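Local coordinates for photosystem II assembly protein Ycf48 (Thermosynechococcus elongatus, PDB 5OJ5) that probably assists early photosystem II assembly and the replacement of photodamaged D1, and binds the C-terminal extension of the D1 precursor, at residues A[145-156]-A[185-196]. Sequence-based numbering, arbitrary orientation. Where two conformers were deposited one is given.
Sequences RLIKALGNGSAE and MRNLNRSPSGEY
L146 on strand 145-151 and L188 on strand 187-190 face each other across two strands that run nearly parallel, 11° between their directions and 8.8 Å between their axes. That spacing is too wide for backbone pairing; each strand opens its own four-stranded antiparallel sheet, so the contact joins the innermost strands of successive blades of the seven-bladed beta-propeller. Near one end, R145 reaches over to backbone: its NH1 donates to M185 O at 3.2 Å, almost straight (171°), with the carbonyl oxygen in the guanidinium plane. Next to it the apolar part of the interface is small. L146 CD1 lies 3.8 Å from L188 CD2, the two side chains crossing at about a right angle, while L146 CD2 packs obliquely on Y196 near CE1; W216 also touches L188 and Y196.

The polar part of the contact gathers at E156 OE1, which accepts three protein hydrogen bonds. R190 approaches side-on, its NE and NH2 both donating to E156 OE1; the NH2 to OE1 bond of this salt bridge measures 2.9 Å and arrives from above the carboxylate plane. Y196 OH donates to E156 OE1 at 2.6 Å, on its anti side and somewhat out of the carboxylate plane. R190 extends from CG to NE, having CG anti to the backbone N (chi1 -170°), which carries its guanidinium across to the neighbouring blade. Three donors on one oxygen would favour an ionised carboxylate; R166 is a weak, distant ion partner of OE2. A water lies 2.8 Å from G194 O and also near E156 OE1, positioned to link the two. Against the R190 guanidinium, K148 CG lies over one face, offset toward the rim, and G194 CA is centred 3.5 Å above the opposite one.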
ATOM      1  N   ARG A 145     -10.610  -5.984  -1.508  1.00 11.44           N
ATOM      2  CA  ARG A 145      -9.640  -5.128  -0.851  1.00 11.94           C
ATOM      3  C   ARG A 145      -8.374  -4.943  -1.673  1.00 10.37           C
ATOM      4  O   ARG A 145      -7.775  -3.881  -1.636  1.00 13.32           O
ATOM      5  CB  ARG A 145      -9.306  -5.729   0.552  1.00 14.00           C
ATOM      6  CG  ARG A 145      -8.210  -5.000   1.293  1.00 16.38           C
ATOM      7  CD  ARG A 145      -8.591  -3.642   1.673  1.00 18.64           C
ATOM      8  NE  ARG A 145      -7.622  -3.108   2.601  1.00 24.95           N
ATOM      9  CZ  ARG A 145      -7.626  -3.341   3.924  1.00 29.91           C
ATOM     10  NH1 ARG A 145      -8.612  -3.993   4.455  1.00 30.18           N
ATOM     11  NH2 ARG A 145      -6.708  -2.845   4.721  1.00 34.84           N
ATOM     12  N   LEU A 146      -7.913  -6.006  -2.346  1.00  9.81           N
ATOM     13  CA  LEU A 146      -6.632  -5.973  -3.038  1.00  9.61           C
ATOM     14  C   LEU A 146      -6.773  -6.810  -4.289  1.00  9.02           C
ATOM     15  O   LEU A 146      -7.371  -7.890  -4.254  1.00  9.88           O
ATOM     16  CB  LEU A 146      -5.526  -6.549  -2.113  1.00 10.92           C
ATOM     17  CG  LEU A 146      -4.128  -6.617  -2.716  1.00 12.46           C
ATOM     18  CD1 LEU A 146      -3.128  -6.520  -1.588  1.00 16.09           C
ATOM     19  CD2 LEU A 146      -3.857  -7.917  -3.450  1.00 14.01           C
ATOM     20  N   ILE A 147      -6.179  -6.341  -5.387  1.00  8.86           N
ATOM     21  CA  ILE A 147      -6.007  -7.162  -6.583  1.00  9.25           C
ATOM     22  C   ILE A 147      -4.564  -7.065  -6.995  1.00  8.79           C
ATOM     23  O   ILE A 147      -3.927  -6.009  -6.863  1.00  9.02           O
ATOM     24  CB  ILE A 147      -6.973  -6.717  -7.704  1.00 10.17           C
ATOM     25  CG1 ILE A 147      -6.975  -7.712  -8.868  1.00 11.74           C
ATOM     26  CG2 ILE A 147      -6.731  -5.301  -8.173  1.00 10.15           C
ATOM     27  CD1 ILE A 147      -8.173  -8.110  -9.401  1.00 19.76           C
ATOM     28  N   LYS A 148      -4.021  -8.188  -7.460  1.00  9.17           N
ATOM     29  CA  LYS A 148      -2.658  -8.253  -7.960  1.00  9.09           C
ATOM     30  C   LYS A 148      -2.685  -8.856  -9.355  1.00  8.75           C
ATOM     31  O   LYS A 148      -3.104 -10.013  -9.530  1.00  9.75           O
ATOM     32  CB  LYS A 148      -1.770  -9.065  -7.015  1.00 10.76           C
ATOM     33  CG  LYS A 148      -0.369  -9.223  -7.567  1.00 13.27           C
ATOM     34  CD  LYS A 148       0.408  -7.906  -7.546  1.00 15.17           C
ATOM     35  CE  LYS A 148       1.819  -8.009  -7.964  1.00 19.54           C
ATOM     36  NZ  LYS A 148       2.460  -6.635  -7.950  1.00 24.09           N
ATOM     37  N   ALA A 149      -2.213  -8.085 -10.329  1.00  9.12           N
ATOM     38  CA  ALA A 149      -2.111  -8.558 -11.705  1.00  9.02           C
ATOM     39  C   ALA A 149      -0.912  -9.481 -11.822  1.00  9.33           C
ATOM     40  O   ALA A 149       0.197  -9.113 -11.420  1.00 10.45           O
ATOM     41  CB  ALA A 149      -1.876  -7.376 -12.636  1.00  9.69           C
ATOM     42  N   LEU A 150      -1.117 -10.674 -12.386  1.00 10.03           N
ATOM     43  CA  LEU A 150      -0.025 -11.615 -12.617  1.00 10.37           C
ATOM     44  C   LEU A 150       0.367 -11.680 -14.081  1.00 11.00           C
ATOM     45  O   LEU A 150       1.331 -12.358 -14.425  1.00 12.86           O
ATOM     46  CB  LEU A 150      -0.431 -13.002 -12.100  1.00 11.38           C
ATOM     47  CG  LEU A 150      -0.719 -13.053 -10.598  1.00 13.06           C
ATOM     48  CD1 LEU A 150      -1.321 -14.384 -10.209  1.00 15.48           C
ATOM     49  CD2 LEU A 150       0.476 -12.705  -9.749  1.00 16.53           C
ATOM     50  N   GLY A 151      -0.349 -10.973 -14.955  1.00 11.31           N
ATOM     51  CA  GLY A 151      -0.097 -10.984 -16.377  1.00 11.73           C
ATOM     52  C   GLY A 151      -0.824 -12.107 -17.077  1.00 10.88           C
ATOM     53  O   GLY A 151      -1.217 -13.115 -16.486  1.00 10.58           O
ATOM     54  N   ASN A 152      -1.010 -11.898 -18.374  1.00 12.46           N
ATOM     55  CA  ASN A 152      -1.485 -12.934 -19.264  1.00 13.63           C
ATOM     56  C   ASN A 152      -2.769 -13.566 -18.792  1.00 12.46           C
ATOM     57  O   ASN A 152      -2.917 -14.787 -18.897  1.00 15.48           O
ATOM     58  CB  ASN A 152      -0.392 -13.985 -19.496  1.00 17.92           C
ATOM     59  CG  ASN A 152       0.820 -13.391 -20.187  1.00 24.43           C
ATOM     60  OD1 ASN A 152       0.750 -13.038 -21.352  1.00 30.91           O
ATOM     61  ND2 ASN A 152       1.926 -13.262 -19.465  1.00 26.64           N
ATOM     62  N   GLY A 153      -3.706 -12.741 -18.281  1.00 12.35           N
ATOM     63  CA  GLY A 153      -5.010 -13.225 -17.906  1.00 13.33           C
ATOM     64  C   GLY A 153      -5.151 -13.689 -16.479  1.00 11.05           C
ATOM     65  O   GLY A 153      -6.263 -14.065 -16.069  1.00 12.22           O
ATOM     66  N   SER A 154      -4.080 -13.675 -15.692  1.00  9.67           N
ATOM     67  CA  SER A 154      -4.143 -14.164 -14.325  1.00  9.60           C
ATOM     68  C   SER A 154      -4.094 -13.007 -13.329  1.00  9.46           C
ATOM     69  O   SER A 154      -3.420 -11.992 -13.543  1.00  9.69           O
ATOM     70  CB  SER A 154      -2.968 -15.105 -14.066  1.00 10.00           C
ATOM     71  OG  SER A 154      -3.136 -16.381 -14.700  1.00 10.76           O
ATOM     72  N   ALA A 155      -4.798 -13.196 -12.213  1.00  9.73           N
ATOM     73  CA  ALA A 155      -4.785 -12.200 -11.141  1.00  9.75           C
ATOM     74  C   ALA A 155      -5.217 -12.885  -9.857  1.00 10.22           C
ATOM     75  O   ALA A 155      -5.888 -13.924  -9.877  1.00 11.26           O
ATOM     76  CB  ALA A 155      -5.708 -11.033 -11.441  1.00 11.09           C
ATOM     77  N   GLU A 156      -4.848 -12.288  -8.734  1.00 10.29           N
ATOM     78  CA  GLU A 156      -5.330 -12.720  -7.428  1.00 10.62           C
ATOM     79  C   GLU A 156      -6.013 -11.580  -6.721  1.00  9.18           C
ATOM     80  O   GLU A 156      -5.614 -10.437  -6.840  1.00  9.81           O
ATOM     81  CB  GLU A 156      -4.252 -13.267  -6.613  1.00 17.38           C
ATOM     82  CG  GLU A 156      -3.077 -12.564  -6.418  1.00 22.49           C
ATOM     83  CD  GLU A 156      -1.980 -13.504  -5.903  1.00 27.15           C
ATOM     84  OE1 GLU A 156      -1.255 -13.084  -5.001  1.00 26.22           O
ATOM     85  OE2 GLU A 156      -1.841 -14.681  -6.345  1.00 28.61           O
ATOM     86  N   MET A 185      -9.662  -6.832   8.023  1.00 11.19           N
ATOM     87  CA  MET A 185      -8.239  -6.605   8.249  1.00 10.95           C
ATOM     88  C   MET A 185      -7.953  -5.123   8.394  1.00 10.62           C
ATOM     89  O   MET A 185      -8.436  -4.301   7.625  1.00 12.13           O
ATOM     90  CB  MET A 185      -7.496  -7.136   7.005  1.00 13.09           C
ATOM     91  CG  MET A 185      -7.696  -8.622   6.723  1.00 14.02           C
ATOM     92  SD  MET A 185      -6.964  -9.241   5.236  1.00 14.66           S
ATOM     93  CE  MET A 185      -7.771  -8.258   4.020  1.00 17.08           C
ATOM     94  N   ARG A 186      -7.112  -4.773   9.359  1.00 10.33           N
ATOM     95  CA  ARG A 186      -6.652  -3.410   9.545  1.00 10.89           C
ATOM     96  C   ARG A 186      -5.649  -2.990   8.463  1.00  9.90           C
ATOM     97  O   ARG A 186      -5.574  -1.816   8.091  1.00 11.98           O
ATOM     98  CB  ARG A 186      -5.992  -3.305  10.940  1.00 12.37           C
ATOM     99  CG  ARG A 186      -5.620  -1.917  11.353  1.00 15.24           C
ATOM    100  CD  ARG A 186      -5.028  -1.946  12.724  1.00 14.97           C
ATOM    101  NE  ARG A 186      -4.978  -0.634  13.331  1.00 18.84           N
ATOM    102  CZ  ARG A 186      -5.855  -0.119  14.198  1.00 24.33           C
ATOM    103  NH1 ARG A 186      -6.948  -0.760  14.636  1.00 27.33           N
ATOM    104  NH2 ARG A 186      -5.629   1.113  14.644  1.00 26.85           N
ATOM    105  N   ASN A 187      -4.865  -3.928   7.955  1.00  9.47           N
ATOM    106  CA  ASN A 187      -3.857  -3.668   6.939  1.00  9.25           C
ATOM    107  C   ASN A 187      -3.506  -5.013   6.333  1.00  9.24           C
ATOM    108  O   ASN A 187      -3.687  -6.056   6.972  1.00  9.22           O
ATOM    109  CB  ASN A 187      -2.618  -2.944   7.507  1.00  9.57           C
ATOM    110  CG  ASN A 187      -2.681  -1.446   7.330  1.00 10.97           C
ATOM    111  OD1 ASN A 187      -2.980  -0.962   6.240  1.00 13.12           O
ATOM    112  ND2 ASN A 187      -2.355  -0.694   8.374  1.00 11.47           N
ATOM    113  N   LEU A 188      -2.992  -4.968   5.102  1.00  9.35           N
ATOM    114  CA  LEU A 188      -2.670  -6.144   4.314  1.00  9.23           C
ATOM    115  C   LEU A 188      -1.488  -5.802   3.430  1.00  9.99           C
ATOM    116  O   LEU A 188      -1.518  -4.777   2.751  1.00 11.97           O
ATOM    117  CB  LEU A 188      -3.887  -6.503   3.443  1.00 11.26           C
ATOM    118  CG  LEU A 188      -3.720  -7.636   2.448  1.00 10.62           C
ATOM    119  CD1 LEU A 188      -3.462  -8.968   3.125  1.00 11.07           C
ATOM    120  CD2 LEU A 188      -4.947  -7.731   1.541  1.00 12.55           C
ATOM    121  N   ASN A 189      -0.477  -6.661   3.397  1.00  9.75           N
ATOM    122  CA  ASN A 189       0.671  -6.454   2.502  1.00 10.03           C
ATOM    123  C   ASN A 189       1.084  -7.780   1.903  1.00 10.49           C
ATOM    124  O   ASN A 189       0.852  -8.853   2.477  1.00 10.18           O
ATOM    125  CB  ASN A 189       1.840  -5.766   3.220  1.00 11.51           C
ATOM    126  CG  ASN A 189       1.718  -4.267   3.170  1.00 13.17           C
ATOM    127  OD1 ASN A 189       1.589  -3.705   2.078  1.00 15.51           O
ATOM    128  ND2 ASN A 189       1.704  -3.611   4.312  1.00 16.18           N
ATOM    129  N   ARG A 190       1.739  -7.705   0.751  1.00 12.88           N
ATOM    130  CA  ARG A 190       2.129  -8.845  -0.065  1.00 12.74           C
ATOM    131  C   ARG A 190       3.647  -8.915  -0.218  1.00 13.11           C
ATOM    132  O   ARG A 190       4.314  -7.874  -0.311  1.00 16.26           O
ATOM    133  CB  ARG A 190       1.484  -8.693  -1.459  1.00 14.74           C
ATOM    134  CG  ARG A 190       1.632  -9.930  -2.317  1.00 15.01           C
ATOM    135  CD  ARG A 190       1.006  -9.681  -3.685  1.00 18.05           C
ATOM    136  NE  ARG A 190       0.807 -10.898  -4.461  1.00 19.68           N
ATOM    137  CZ  ARG A 190       1.709 -11.422  -5.293  1.00 20.45           C
ATOM    138  NH1 ARG A 190       2.904 -10.855  -5.450  1.00 21.69           N
ATOM    139  NH2 ARG A 190       1.408 -12.543  -5.939  1.00 23.03           N
ATOM    140  N   SER A 191       4.196 -10.122  -0.249  1.00 11.41           N
ATOM    141  CA  SER A 191       5.627 -10.313  -0.484  1.00 12.21           C
ATOM    142  C   SER A 191       5.877 -10.586  -1.981  1.00 12.54           C
ATOM    143  O   SER A 191       4.976 -10.945  -2.738  1.00 13.62           O
ATOM    144  CB  SER A 191       6.156 -11.454   0.352  1.00 11.90           C
ATOM    145  OG  SER A 191       5.951 -12.673  -0.328  1.00 11.86           O
ATOM    146  N   PRO A 192       7.140 -10.570  -2.411  1.00 12.58           N
ATOM    147  CA  PRO A 192       7.472 -10.885  -3.821  1.00 14.07           C
ATOM    148  C   PRO A 192       7.091 -12.275  -4.230  1.00 15.38           C
ATOM    149  O   PRO A 192       6.870 -12.519  -5.423  1.00 18.16           O
ATOM    150  CB  PRO A 192       8.992 -10.690  -3.895  1.00 16.38           C
ATOM    151  CG  PRO A 192       9.265  -9.652  -2.876  1.00 16.88           C
ATOM    152  CD  PRO A 192       8.257  -9.946  -1.704  1.00 14.27           C
ATOM    153  N   SER A 193       7.036 -13.203  -3.309  1.00 14.46           N
ATOM    154  CA  SER A 193       6.659 -14.552  -3.660  1.00 17.53           C
ATOM    155  C   SER A 193       5.208 -14.843  -3.395  1.00 15.61           C
ATOM    156  O   SER A 193       4.803 -16.018  -3.407  1.00 20.63           O
ATOM    157  CB  SER A 193       7.559 -15.528  -2.975  1.00 20.12           C
ATOM    158  OG  SER A 193       7.527 -15.196  -1.629  1.00 18.63           O
ATOM    159  N   GLY A 194       4.404 -13.796  -3.148  1.00 15.41           N
ATOM    160  CA  GLY A 194       2.971 -14.008  -3.069  1.00 15.43           C
ATOM    161  C   GLY A 194       2.482 -14.419  -1.709  1.00 14.01           C
ATOM    162  O   GLY A 194       1.368 -14.915  -1.618  1.00 17.03           O
ATOM    163  N   GLU A 195       3.308 -14.242  -0.661  1.00 12.53           N
ATOM    164  CA  GLU A 195       2.795 -14.377   0.693  0.61 12.11           C
ATOM    165  C   GLU A 195       2.093 -13.096   1.102  1.00 10.54           C
ATOM    166  O   GLU A 195       2.375 -12.016   0.574  1.00 11.42           O
ATOM    167  CB  GLU A 195       3.969 -14.586   1.643  0.61 13.18           C
ATOM    168  CG  GLU A 195       4.817 -15.687   1.202  0.61 15.95           C
ATOM    169  CD  GLU A 195       6.285 -15.562   1.653  0.61 20.76           C
ATOM    170  OE1 GLU A 195       7.013 -14.479   1.471  0.61 18.69           O
ATOM    171  OE2 GLU A 195       6.728 -16.630   2.159  0.61 23.58           O
ATOM    172  N   TYR A 196       1.176 -13.212   2.058  1.00 10.08           N
ATOM    173  CA  TYR A 196       0.498 -12.037   2.599  1.00  9.66           C
ATOM    174  C   TYR A 196       0.585 -12.035   4.109  1.00  9.38           C
ATOM    175  O   TYR A 196       0.652 -13.081   4.752  1.00 10.11           O
ATOM    176  CB  TYR A 196      -0.982 -12.025   2.165  1.00 11.15           C
ATOM    177  CG  TYR A 196      -1.196 -11.818   0.683  1.00 12.37           C
ATOM    178  CD1 TYR A 196      -1.403 -10.534   0.177  1.00 13.28           C
ATOM    179  CD2 TYR A 196      -1.181 -12.883  -0.217  1.00 14.97           C
ATOM    180  CE1 TYR A 196      -1.657 -10.310  -1.169  1.00 16.23           C
ATOM    181  CE2 TYR A 196      -1.422 -12.657  -1.588  1.00 16.86           C
ATOM    182  CZ  TYR A 196      -1.673 -11.377  -2.042  1.00 17.92           C
ATOM    183  OH  TYR A 196      -1.938 -11.189  -3.385  1.00 20.44           O
TER
HETATM  184  O   HOH W   1       0.052 -15.766  -3.943  1.00 23.49           O